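Type III secretion system effector HopBA1 (Pseudomonas syringae pv. aptata, PDB 5T09) acts as a virulence factor that enhances self-association of the Arabidopsis disease resistance protein RBA1, which recognizes it and triggers plant cell death. Local coordinates at residues A[53-56]-A[60-63]; A[77-82]-A[175-180]; A[82-87]-A[117-122]; A[222-227]-A[231-236]. One frame throughout, in Å; residues are numbered along the deposited sequence.

Interaction 1. Residues A[53-56]-A[60-63]; sequences GDEH and FIPK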
loop_
_atom_site.group_PDB
_atom_site.type_symbol
_atom_site.label_atom_id
_atom_site.label_comp_id
_atom_site.label_asym_id
_atom_site.label_seq_id
_atom_site.Cartn_x
_atom_site.Cartn_y
_atom_site.Cartn_z
ATOM N N GLY A 53 0.792 -2.757 -3.875
ATOM C CA GLY A 53 1.288 -4.000 -3.324
ATOM C C GLY A 53 2.711 -3.854 -2.830
ATOM O O GLY A 53 3.646 -3.755 -3.629
ATOM N N ASP A 54 2.889 -3.827 -1.514
ATOM C CA ASP A 54 4.207 -3.596 -0.948
ATOM C C ASP A 54 5.065 -4.846 -1.050
ATOM O O ASP A 54 4.573 -5.972 -0.926
ATOM C CB ASP A 54 4.106 -3.172 0.515
ATOM C CG ASP A 54 5.380 -2.534 1.015
ATOM O OD1 ASP A 54 5.886 -1.617 0.330
ATOM O OD2 ASP A 54 5.886 -2.956 2.077
ATOM N N GLU A 55 6.351 -4.638 -1.294
ATOM C CA GLU A 55 7.381 -5.651 -1.092
ATOM C C GLU A 55 8.205 -5.154 0.088
ATOM O O GLU A 55 8.997 -4.216 -0.050
ATOM C CB GLU A 55 8.234 -5.845 -2.338
ATOM C CG GLU A 55 7.441 -6.199 -3.583
ATOM C CD GLU A 55 8.333 -6.540 -4.760
ATOM O OE1 GLU A 55 9.443 -7.074 -4.533
ATOM O OE2 GLU A 55 7.927 -6.267 -5.910
ATOM N N HIS A 56 7.995 -5.762 1.252
ATOM C CA HIS A 56 8.604 -5.255 2.473
ATOM C C HIS A 56 10.121 -5.246 2.332
ATOM O O HIS A 56 10.725 -6.243 1.932
ATOM C CB HIS A 56 8.189 -6.109 3.674
ATOM C CG HIS A 56 6.708 -6.249 3.843
ATOM N ND1 HIS A 56 5.823 -5.231 3.562
ATOM C CD2 HIS A 56 5.958 -7.294 4.266
ATOM C CE1 HIS A 56 4.590 -5.641 3.809
ATOM N NE2 HIS A 56 4.645 -6.889 4.237
ATOM N N PHE A 60 12.521 1.301 -3.089
ATOM C CA PHE A 60 11.934 2.021 -4.216
ATOM C C PHE A 60 10.489 2.419 -3.944
ATOM O O PHE A 60 10.057 3.510 -4.336
ATOM C CB PHE A 60 12.014 1.169 -5.484
ATOM C CG PHE A 60 11.273 1.753 -6.651
ATOM C CD1 PHE A 60 11.890 2.662 -7.496
ATOM C CD2 PHE A 60 9.957 1.396 -6.903
ATOM C CE1 PHE A 60 11.212 3.203 -8.567
ATOM C CE2 PHE A 60 9.275 1.933 -7.976
ATOM C CZ PHE A 60 9.902 2.838 -8.807
ATOM N N ILE A 61 9.724 1.552 -3.288
ATOM C CA ILE A 61 8.279 1.729 -3.166
ATOM C C ILE A 61 7.969 2.895 -2.232
ATOM O O ILE A 61 7.236 3.812 -2.630
ATOM C CB ILE A 61 7.611 0.419 -2.715
ATOM C CG1 ILE A 61 7.766 -0.630 -3.823
ATOM C CG2 ILE A 61 6.133 0.633 -2.404
ATOM C CD1 ILE A 61 7.393 -2.038 -3.430
ATOM N N PRO A 62 8.481 2.920 -0.997
ATOM C CA PRO A 62 8.226 4.094 -0.144
ATOM C C PRO A 62 8.814 5.380 -0.700
ATOM O O PRO A 62 8.228 6.451 -0.505
ATOM C CB PRO A 62 8.866 3.706 1.198
ATOM C CG PRO A 62 9.820 2.609 0.877
ATOM C CD PRO A 62 9.210 1.867 -0.271
ATOM N N LYS A 63 9.957 5.315 -1.386
ATOM C CA LYS A 63 10.493 6.506 -2.041
ATOM C C LYS A 63 9.537 7.017 -3.109
ATOM O O LYS A 63 9.338 8.230 -3.249
ATOM C CB LYS A 63 11.855 6.203 -2.663
ATOM C CG LYS A 63 13.017 6.218 -1.687
ATOM C CD LYS A 63 14.343 5.899 -2.383
ATOM C CE LYS A 63 14.690 6.919 -3.465
ATOM N NZ LYS A 63 16.030 6.662 -4.072
#
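Ile61, in the first turn of helix 60-74, reaches back to the end of the strand that leads into it and meets Asp54 and Glu55. Its CB lies 4.0 Å from Asp54 OD1, and there the side chain forks. The short branch, CG2, is anti to the backbone N and presses against the same oxygen, Asp54 OD1, at 3.5 Å. The long branch runs through CG1, extended at chi2 (169°), and its methyl CD1 ends 3.5 Å from Glu55 N. Around that tip, Gly53 O is 4.1 Å from Ile61 CD1, so the methyl rests on the chain where it leaves the strand. Although Ile61 CG2 touches it, Asp54 OD1 has a polar partner in Trp188 NE1. The other oxygen, Asp54 OD2, takes a hydrogen bond from His56 ND1 at 2.7 Å, on its anti side and close to the imidazole plane, so both carboxylate oxygens are held and the group's rotation is fixed. This is a short strand-loop-helix connection of the parallel alpha/beta core: strand 49-54 lies between strands 184-190 and 209-214, and Ile61 packs on Trp188 and Phe213, one from each of them.

Interaction 2. Residues A[77-82]-A[175-180]; sequences VDHLAV and REASAV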
loop_
_atom_site.group_PDB
_atom_site.type_symbol
_atom_site.label_atom_id
_atom_site.label_comp_id
_atom_site.label_asym_id
_atom_site.label_seq_id
_atom_site.Cartn_x
_atom_site.Cartn_y
_atom_site.Cartn_z
ATOM N N VAL A 77 -6.464 12.284 -4.209
ATOM C CA VAL A 77 -6.203 11.306 -3.157
ATOM C C VAL A 77 -6.216 12.038 -1.820
ATOM O O VAL A 77 -5.336 12.855 -1.541
ATOM C CB VAL A 77 -4.870 10.581 -3.379
ATOM C CG1 VAL A 77 -4.602 9.582 -2.251
ATOM C CG2 VAL A 77 -4.867 9.878 -4.730
ATOM N N ASP A 78 -7.220 11.749 -0.992
ATOM C CA ASP A 78 -7.341 12.355 0.326
ATOM C C ASP A 78 -7.041 11.389 1.464
ATOM O O ASP A 78 -7.009 11.817 2.623
ATOM C CB ASP A 78 -8.754 12.922 0.515
ATOM C CG ASP A 78 -9.107 13.969 -0.523
ATOM O OD1 ASP A 78 -8.240 14.808 -0.842
ATOM O OD2 ASP A 78 -10.251 13.951 -1.024
ATOM N N HIS A 79 -6.808 10.113 1.170
ATOM C CA HIS A 79 -6.699 9.099 2.209
ATOM C C HIS A 79 -5.672 8.057 1.798
ATOM O O HIS A 79 -5.702 7.564 0.666
ATOM C CB HIS A 79 -8.055 8.432 2.454
ATOM C CG HIS A 79 -8.033 7.403 3.540
ATOM N ND1 HIS A 79 -8.657 6.181 3.417
ATOM C CD2 HIS A 79 -7.470 7.418 4.771
ATOM C CE1 HIS A 79 -8.475 5.483 4.524
ATOM N NE2 HIS A 79 -7.757 6.210 5.361
ATOM N N LEU A 80 -4.772 7.728 2.723
ATOM C CA LEU A 80 -3.778 6.676 2.535
ATOM C C LEU A 80 -3.870 5.724 3.719
ATOM O O LEU A 80 -3.527 6.091 4.847
ATOM C CB LEU A 80 -2.372 7.262 2.405
ATOM C CG LEU A 80 -1.217 6.261 2.374
ATOM C CD1 LEU A 80 -1.296 5.366 1.147
ATOM C CD2 LEU A 80 0.107 7.006 2.423
ATOM N N ALA A 81 -4.329 4.503 3.463
ATOM C CA ALA A 81 -4.536 3.496 4.496
ATOM C C ALA A 81 -3.441 2.445 4.367
ATOM O O ALA A 81 -3.266 1.855 3.294
ATOM C CB ALA A 81 -5.923 2.873 4.354
ATOM N N VAL A 82 -2.697 2.214 5.452
ATOM C CA VAL A 82 -1.449 1.460 5.380
ATOM C C VAL A 82 -1.473 0.287 6.351
ATOM O O VAL A 82 -2.001 0.389 7.466
ATOM C CB VAL A 82 -0.229 2.363 5.655
ATOM C CG1 VAL A 82 -0.253 3.562 4.721
ATOM C CG2 VAL A 82 -0.185 2.805 7.119
ATOM N N ARG A 175 -13.804 2.626 6.779
ATOM C CA ARG A 175 -14.215 3.485 7.883
ATOM C C ARG A 175 -13.473 4.817 7.855
ATOM O O ARG A 175 -14.080 5.884 7.987
ATOM C CB ARG A 175 -13.972 2.767 9.211
ATOM C CG ARG A 175 -14.398 3.561 10.445
ATOM C CD ARG A 175 -13.712 3.035 11.697
ATOM N NE ARG A 175 -14.301 1.784 12.172
ATOM C CZ ARG A 175 -15.143 1.680 13.199
ATOM N NH1 ARG A 175 -15.511 2.750 13.892
ATOM N NH2 ARG A 175 -15.618 0.491 13.541
ATOM N N GLU A 176 -12.150 4.771 7.693
ATOM C CA GLU A 176 -11.356 5.989 7.794
ATOM C C GLU A 176 -11.474 6.861 6.551
ATOM O O GLU A 176 -11.414 8.091 6.660
ATOM C CB GLU A 176 -9.892 5.631 8.070
ATOM C CG GLU A 176 -9.673 4.959 9.423
ATOM C CD GLU A 176 -10.418 5.657 10.549
ATOM O OE1 GLU A 176 -10.422 6.907 10.581
ATOM O OE2 GLU A 176 -11.024 4.955 11.387
ATOM N N ALA A 177 -11.644 6.261 5.371
ATOM C CA ALA A 177 -11.928 7.056 4.180
ATOM C C ALA A 177 -13.219 7.847 4.358
ATOM O O ALA A 177 -13.273 9.051 4.072
ATOM C CB ALA A 177 -12.015 6.151 2.951
ATOM N N SER A 178 -14.274 7.185 4.840
ATOM C CA SER A 178 -15.543 7.870 5.047
ATOM C C SER A 178 -15.441 8.922 6.144
ATOM O O SER A 178 -16.086 9.973 6.054
ATOM C CB SER A 178 -16.637 6.859 5.390
ATOM O OG SER A 178 -16.783 5.890 4.363
ATOM N N ALA A 179 -14.636 8.664 7.178
ATOM C CA ALA A 179 -14.548 9.584 8.306
ATOM C C ALA A 179 -14.022 10.954 7.898
ATOM O O ALA A 179 -14.240 11.929 8.626
ATOM C CB ALA A 179 -13.660 8.986 9.396
ATOM N N VAL A 180 -13.334 11.053 6.759
ATOM C CA VAL A 180 -12.841 12.324 6.248
ATOM C C VAL A 180 -13.439 12.663 4.889
ATOM O O VAL A 180 -12.967 13.582 4.222
ATOM C CB VAL A 180 -11.301 12.338 6.180
ATOM C CG1 VAL A 180 -10.708 12.145 7.569
ATOM C CG2 VAL A 180 -10.791 11.271 5.218
#
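Strand-to-helix packing in which the imidazole of His79 is laid against the backbone of a helix's last turn joins strand 77-82 of the central sheet to the end of helix 166-179. Across the contact no hydrogen bond forms. The ring instead turns one face to the Glu176-Ala177 peptide, with Ala177 N 3.3 Å above the ring plane and displaced toward its rim, while the backbone N of Ala81 lies over the centre of the opposite face. Individual atoms divide the work: ND1 of His79 meets the methyl CB of Ala177 at 3.4 Å, and NE2 of His79 meets CB of Glu176 at 3.5 Å. With chi1 at -178°, CG of His79 lies anti to the backbone N, which carries the ring out from the strand to the helix.

Only the root of Glu176 takes part. Its chain bends at chi2 (-45°), and the carboxylate turns away, OE1 ending 5.9 Å from His79 NE2 and binding the hydroxyl of Tyr136. The buried imidazole finds its polar partners elsewhere: NE2 is hydrogen-bonded to Ser138 OG and ND1 weakly to Ser185 OG. The two bonds, one of them weak, probably help to fix the ring's rotation. Those two serines belong to strands 136-141 and 184-190, which flank strand 77-82 in the sheet, so His79 spans its neighbours on both sides beneath the helix, while Val180, just past the helix end, packs on Tyr136.

Interaction 3. Residues A[82-87]-A[117-122]; sequences VEFVKH and DAWLDK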
loop_
_atom_site.group_PDB
_atom_site.type_symbol
_atom_site.label_atom_id
_atom_site.label_comp_id
_atom_site.label_asym_id
_atom_site.label_seq_id
_atom_site.Cartn_x
_atom_site.Cartn_y
_atom_site.Cartn_z
ATOM N N VAL A 82 -2.697 2.214 5.452
ATOM C CA VAL A 82 -1.449 1.460 5.380
ATOM C C VAL A 82 -1.473 0.287 6.351
ATOM O O VAL A 82 -2.001 0.389 7.466
ATOM C CB VAL A 82 -0.229 2.363 5.655
ATOM C CG1 VAL A 82 -0.253 3.562 4.721
ATOM C CG2 VAL A 82 -0.185 2.805 7.119
ATOM N N GLU A 83 -0.870 -0.824 5.919
ATOM C CA GLU A 83 -0.727 -2.007 6.763
ATOM C C GLU A 83 0.189 -1.750 7.953
ATOM O O GLU A 83 0.070 -2.424 8.981
ATOM C CB GLU A 83 -0.172 -3.167 5.935
ATOM C CG GLU A 83 0.192 -4.406 6.752
ATOM C CD GLU A 83 0.870 -5.489 5.931
ATOM O OE1 GLU A 83 1.291 -5.209 4.790
ATOM O OE2 GLU A 83 0.993 -6.624 6.440
ATOM N N PHE A 84 1.103 -0.793 7.838
ATOM C CA PHE A 84 2.161 -0.649 8.831
ATOM C C PHE A 84 1.641 -0.181 10.184
ATOM O O PHE A 84 2.375 -0.266 11.173
ATOM C CB PHE A 84 3.217 0.316 8.302
ATOM C CG PHE A 84 3.637 0.022 6.890
ATOM C CD1 PHE A 84 4.243 -1.182 6.575
ATOM C CD2 PHE A 84 3.416 0.943 5.879
ATOM C CE1 PHE A 84 4.621 -1.463 5.276
ATOM C CE2 PHE A 84 3.798 0.673 4.581
ATOM C CZ PHE A 84 4.401 -0.533 4.277
ATOM N N VAL A 85 0.399 0.290 10.253
ATOM C CA VAL A 85 -0.206 0.766 11.489
ATOM C C VAL A 85 -1.470 -0.038 11.738
ATOM O O VAL A 85 -2.278 -0.237 10.821
ATOM C CB VAL A 85 -0.531 2.268 11.427
ATOM C CG1 VAL A 85 -1.138 2.740 12.743
ATOM C CG2 VAL A 85 0.714 3.066 11.096
ATOM N N LYS A 86 -1.641 -0.489 12.973
ATOM C CA LYS A 86 -2.861 -1.175 13.360
ATOM C C LYS A 86 -3.978 -0.158 13.529
ATOM O O LYS A 86 -3.776 0.920 14.094
ATOM C CB LYS A 86 -2.639 -1.963 14.649
ATOM C CG LYS A 86 -1.635 -3.091 14.470
ATOM C CD LYS A 86 -0.821 -3.365 15.722
ATOM C CE LYS A 86 0.367 -4.273 15.417
ATOM N NZ LYS A 86 1.297 -3.695 14.398
ATOM N N HIS A 87 -5.156 -0.491 12.997
ATOM C CA HIS A 87 -6.268 0.449 13.061
ATOM C C HIS A 87 -6.583 0.837 14.496
ATOM O O HIS A 87 -7.046 1.953 14.752
ATOM C CB HIS A 87 -7.507 -0.147 12.398
ATOM C CG HIS A 87 -8.673 0.790 12.360
ATOM N ND1 HIS A 87 -9.730 0.699 13.238
ATOM C CD2 HIS A 87 -8.937 1.851 11.561
ATOM C CE1 HIS A 87 -10.602 1.655 12.976
ATOM N NE2 HIS A 87 -10.145 2.369 11.963
ATOM N N ASP A 117 16.402 -1.009 8.675
ATOM C CA ASP A 117 16.411 0.346 9.217
ATOM C C ASP A 117 16.178 1.377 8.117
ATOM O O ASP A 117 15.329 2.267 8.253
ATOM C CB ASP A 117 17.731 0.611 9.933
ATOM C CG ASP A 117 17.771 1.973 10.589
ATOM O OD1 ASP A 117 17.256 2.102 11.719
ATOM O OD2 ASP A 117 18.319 2.915 9.977
ATOM N N ALA A 118 16.927 1.275 7.019
ATOM C CA ALA A 118 16.760 2.214 5.915
ATOM C C ALA A 118 15.331 2.196 5.396
ATOM O O ALA A 118 14.707 3.247 5.207
ATOM C CB ALA A 118 17.736 1.877 4.789
ATOM N N TRP A 119 14.796 1.000 5.155
ATOM C CA TRP A 119 13.432 0.884 4.660
ATOM C C TRP A 119 12.437 1.486 5.646
ATOM O O TRP A 119 11.540 2.241 5.256
ATOM C CB TRP A 119 13.109 -0.582 4.385
ATOM C CG TRP A 119 11.702 -0.809 3.931
ATOM C CD1 TRP A 119 11.205 -0.639 2.673
ATOM C CD2 TRP A 119 10.612 -1.261 4.739
ATOM N NE1 TRP A 119 9.867 -0.954 2.648
ATOM C CE2 TRP A 119 9.480 -1.343 3.903
ATOM C CE3 TRP A 119 10.484 -1.610 6.087
ATOM C CZ2 TRP A 119 8.237 -1.755 4.372
ATOM C CZ3 TRP A 119 9.246 -2.018 6.552
ATOM C CH2 TRP A 119 8.142 -2.088 5.697
ATOM N N LEU A 120 12.584 1.169 6.935
ATOM C CA LEU A 120 11.685 1.747 7.928
ATOM C C LEU A 120 11.789 3.265 7.929
ATOM O O LEU A 120 10.785 3.966 8.108
ATOM C CB LEU A 120 11.989 1.193 9.320
ATOM C CG LEU A 120 10.934 1.537 10.379
ATOM C CD1 LEU A 120 9.639 0.781 10.104
ATOM C CD2 LEU A 120 11.426 1.249 11.786
ATOM N N ASP A 121 12.997 3.795 7.733
ATOM C CA ASP A 121 13.160 5.240 7.612
ATOM C C ASP A 121 12.397 5.775 6.405
ATOM O O ASP A 121 11.691 6.786 6.498
ATOM C CB ASP A 121 14.646 5.589 7.509
ATOM C CG ASP A 121 14.892 7.082 7.472
ATOM O OD1 ASP A 121 14.886 7.660 6.364
ATOM O OD2 ASP A 121 15.095 7.678 8.550
ATOM N N LYS A 122 12.526 5.105 5.254
ATOM C CA LYS A 122 11.836 5.566 4.051
ATOM C C LYS A 122 10.326 5.420 4.189
ATOM O O LYS A 122 9.568 6.277 3.716
ATOM C CB LYS A 122 12.338 4.804 2.824
ATOM C CG LYS A 122 13.783 5.114 2.437
ATOM C CD LYS A 122 13.958 6.590 2.111
ATOM C CE LYS A 122 15.270 6.873 1.396
ATOM N NZ LYS A 122 15.380 8.315 1.028
#
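Two aromatic rings, Phe84 and Trp119, carry this contact between the loop after strand 77-82 and the first turns of helix 117-132. At the start of the helix, Asp117 looks elsewhere and forms a salt bridge with Lys105, while Ala118 packs on Leu59. Trp119 comes next and does the touching. With chi1 at 177° its CG stands anti to the backbone N, and the indole is sent out from the helix toward the loop. Its leading edge, CH2 and CZ2, meets the Phe84 ring: Trp119 CH2 lies 3.6 Å from Phe84 CE1, and Trp119 CZ2 is 3.7 Å from the same carbon. Phe84 approaches from the opposite direction, and the planes of the Phe84 ring and the six-membered ring of Trp119 stand at 78°, with centroids 5.5 Å apart. Leu120 then turns its side chain to helix 101-112, packing on Leu108 and Trp112, and Lys122 continues past Pro62 of helix 60-74.

On the other segment, Phe84 sits inside a type I beta turn from Val82 to Val85, which redirects the chain as the strand ends. Trp188 and Trp112 also meet the Phe84 ring edge-to-face, so four aromatic side chains gather here. The pair is an offset edge-to-face (T-shaped) stack within an aromatic cluster at the C-terminal ends of the parallel strands of an alpha/beta fold.

Interaction 4. Residues A[222-227]-A[231-236]; sequences RINDAD and HIVIAG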
loop_
_atom_site.group_PDB
_atom_site.type_symbol
_atom_site.label_atom_id
_atom_site.label_comp_id
_atom_site.label_asym_id
_atom_site.label_seq_id
_atom_site.Cartn_x
_atom_site.Cartn_y
_atom_site.Cartn_z
ATOM N N ARG A 222 4.056 -1.223 -17.148
ATOM C CA ARG A 222 3.230 -1.899 -18.138
ATOM C C ARG A 222 1.961 -2.425 -17.486
ATOM O O ARG A 222 1.860 -2.521 -16.261
ATOM C CB ARG A 222 4.000 -3.054 -18.783
ATOM C CG ARG A 222 4.397 -4.124 -17.775
ATOM C CD ARG A 222 5.482 -5.042 -18.308
ATOM N NE ARG A 222 5.801 -6.097 -17.348
ATOM C CZ ARG A 222 6.776 -6.037 -16.443
ATOM N NH1 ARG A 222 6.968 -7.058 -15.618
ATOM N NH2 ARG A 222 7.560 -4.969 -16.354
ATOM N N ILE A 223 0.992 -2.772 -18.333
ATOM C CA ILE A 223 -0.153 -3.551 -17.882
ATOM C C ILE A 223 0.297 -4.982 -17.629
ATOM O O ILE A 223 1.128 -5.529 -18.365
ATOM C CB ILE A 223 -1.284 -3.486 -18.924
ATOM C CG1 ILE A 223 -1.909 -2.088 -18.923
ATOM C CG2 ILE A 223 -2.350 -4.550 -18.649
ATOM C CD1 ILE A 223 -2.835 -1.813 -20.088
ATOM N N ASN A 224 -0.238 -5.597 -16.578
ATOM C CA ASN A 224 0.168 -6.948 -16.212
ATOM C C ASN A 224 -0.580 -7.961 -17.068
ATOM O O ASN A 224 -1.816 -7.998 -17.058
ATOM C CB ASN A 224 -0.096 -7.219 -14.733
ATOM C CG ASN A 224 0.266 -8.638 -14.336
ATOM O OD1 ASN A 224 1.036 -9.309 -15.025
ATOM N ND2 ASN A 224 -0.294 -9.106 -13.228
ATOM N N ASP A 225 0.168 -8.782 -17.805
ATOM C CA ASP A 225 -0.402 -9.872 -18.579
ATOM C C ASP A 225 0.179 -11.230 -18.210
ATOM O O ASP A 225 -0.286 -12.248 -18.738
ATOM C CB ASP A 225 -0.202 -9.617 -20.080
ATOM C CG ASP A 225 -1.026 -8.447 -20.586
ATOM O OD1 ASP A 225 -2.152 -8.250 -20.082
ATOM O OD2 ASP A 225 -0.550 -7.724 -21.488
ATOM N N ALA A 226 1.175 -11.280 -17.323
ATOM C CA ALA A 226 1.734 -12.565 -16.913
ATOM C C ALA A 226 0.768 -13.325 -16.013
ATOM O O ALA A 226 0.647 -14.553 -16.118
ATOM C CB ALA A 226 3.070 -12.353 -16.202
ATOM N N ASP A 227 0.074 -12.618 -15.125
ATOM C CA ASP A 227 -0.835 -13.244 -14.175
ATOM C C ASP A 227 -1.930 -12.245 -13.822
ATOM O O ASP A 227 -1.988 -11.138 -14.367
ATOM C CB ASP A 227 -0.073 -13.720 -12.936
ATOM C CG ASP A 227 0.784 -12.629 -12.324
ATOM O OD1 ASP A 227 1.968 -12.515 -12.707
ATOM O OD2 ASP A 227 0.277 -11.883 -11.463
ATOM N N HIS A 231 -3.060 -5.248 -11.843
ATOM C CA HIS A 231 -3.498 -4.685 -13.113
ATOM C C HIS A 231 -2.380 -3.992 -13.878
ATOM O O HIS A 231 -2.330 -4.087 -15.107
ATOM C CB HIS A 231 -4.640 -3.695 -12.884
ATOM C CG HIS A 231 -5.867 -4.316 -12.293
ATOM N ND1 HIS A 231 -6.120 -4.318 -10.938
ATOM C CD2 HIS A 231 -6.908 -4.961 -12.870
ATOM C CE1 HIS A 231 -7.267 -4.930 -10.706
ATOM N NE2 HIS A 231 -7.765 -5.333 -11.862
ATOM N N ILE A 232 -1.487 -3.280 -13.188
ATOM C CA ILE A 232 -0.347 -2.640 -13.833
ATOM C C ILE A 232 0.899 -2.896 -13.001
ATOM O O ILE A 232 0.840 -3.022 -11.774
ATOM C CB ILE A 232 -0.557 -1.121 -14.042
ATOM C CG1 ILE A 232 -0.785 -0.401 -12.710
ATOM C CG2 ILE A 232 -1.724 -0.877 -14.992
ATOM C CD1 ILE A 232 -0.672 1.109 -12.820
ATOM N N VAL A 233 2.036 -2.977 -13.686
ATOM C CA VAL A 233 3.329 -3.204 -13.057
ATOM C C VAL A 233 4.172 -1.956 -13.262
ATOM O O VAL A 233 4.340 -1.493 -14.398
ATOM C CB VAL A 233 4.035 -4.440 -13.643
ATOM C CG1 VAL A 233 5.257 -4.797 -12.803
ATOM C CG2 VAL A 233 3.075 -5.617 -13.738
ATOM N N ILE A 234 4.690 -1.407 -12.169
ATOM C CA ILE A 234 5.580 -0.254 -12.207
ATOM C C ILE A 234 7.011 -0.768 -12.157
ATOM O O ILE A 234 7.380 -1.519 -11.245
ATOM C CB ILE A 234 5.290 0.715 -11.049
ATOM C CG1 ILE A 234 3.975 1.457 -11.312
ATOM C CG2 ILE A 234 6.451 1.703 -10.858
ATOM C CD1 ILE A 234 3.561 2.419 -10.216
ATOM N N ALA A 235 7.815 -0.370 -13.138
ATOM C CA ALA A 235 9.214 -0.766 -13.183
ATOM C C ALA A 235 10.013 0.058 -12.184
ATOM O O ALA A 235 9.909 1.289 -12.157
ATOM C CB ALA A 235 9.775 -0.585 -14.592
ATOM N N GLY A 236 10.803 -0.621 -11.357
ATOM C CA GLY A 236 11.590 0.053 -10.343
ATOM C C GLY A 236 12.981 -0.522 -10.186
ATOM O O GLY A 236 13.412 -1.366 -10.977
#
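An antiparallel beta hairpin joins Arg222 and Ile223 to Val233 and Ile232 at one edge of the sheet. Arg222 and Val233 form its hydrogen-bonded pair: Arg222 N gives a bond of 2.8 Å to Val233 O, and Val233 N returns one of 2.6 Å to Arg222 O, short and almost straight. Beside them Ile223 and Ile232 make the non-hydrogen-bonded pair, their side chains meeting at Ile223 CG1 and Ile232 CG2, 4.1 Å apart. Past the paired strands, Asn224 N still bonds to His231 O at 3.0 Å, although the donor stands 51° out of the carbonyl plane.

The hairpin closes one side of the mixed sheet: strand 232-235 runs parallel to strand 209-214, and strand 222-223, antiparallel, is the edge strand there. On the face bearing Arg222 and Val233 the two side chains run alongside each other. Arg222 starts with chi1 at 62°, its CG between the backbone N and the carbonyl carbon, and then extends so that one guanidinium face meets Val233 near its rim, with NH1 of Arg222 4.0 Å from CG1 of Val233; its NH2 forms a salt bridge with Asp214. On the other flank of Val233, its CG2 touches CB of Asn224 at 3.7 Å. The amide of Asn224 turns into the connecting loop, where OD1 accepts weak bonds from the backbone N atoms of Ala226 and Asp227, and ND2 is bonded to Ser230 O.

The four contacts are spread across one alpha/beta core. Interactions 1 and 3, with centres about 10 Å apart, touch at the C-terminal ends of the strands: Asp54 OD2 lies 3.5 Å from Trp119 CZ2 and 3.6 Å from Phe84 CZ. Interaction 3 shares Val82 with interaction 2 and meets it again where His87 NE2 and Glu176 OE2 approach to 2.8 Å, a probable hydrogen bond. Phe60 takes interaction 1 to interaction 4, its CZ resting 3.6 Å from Gly236 CA. Interactions 2 and 4 lie on opposite sides of the chain's centre, about 26 Å apart between centres. The potassium ion, bound at Asp200, Pro202 and Met205, lies about 9 Å from the His231 side chain.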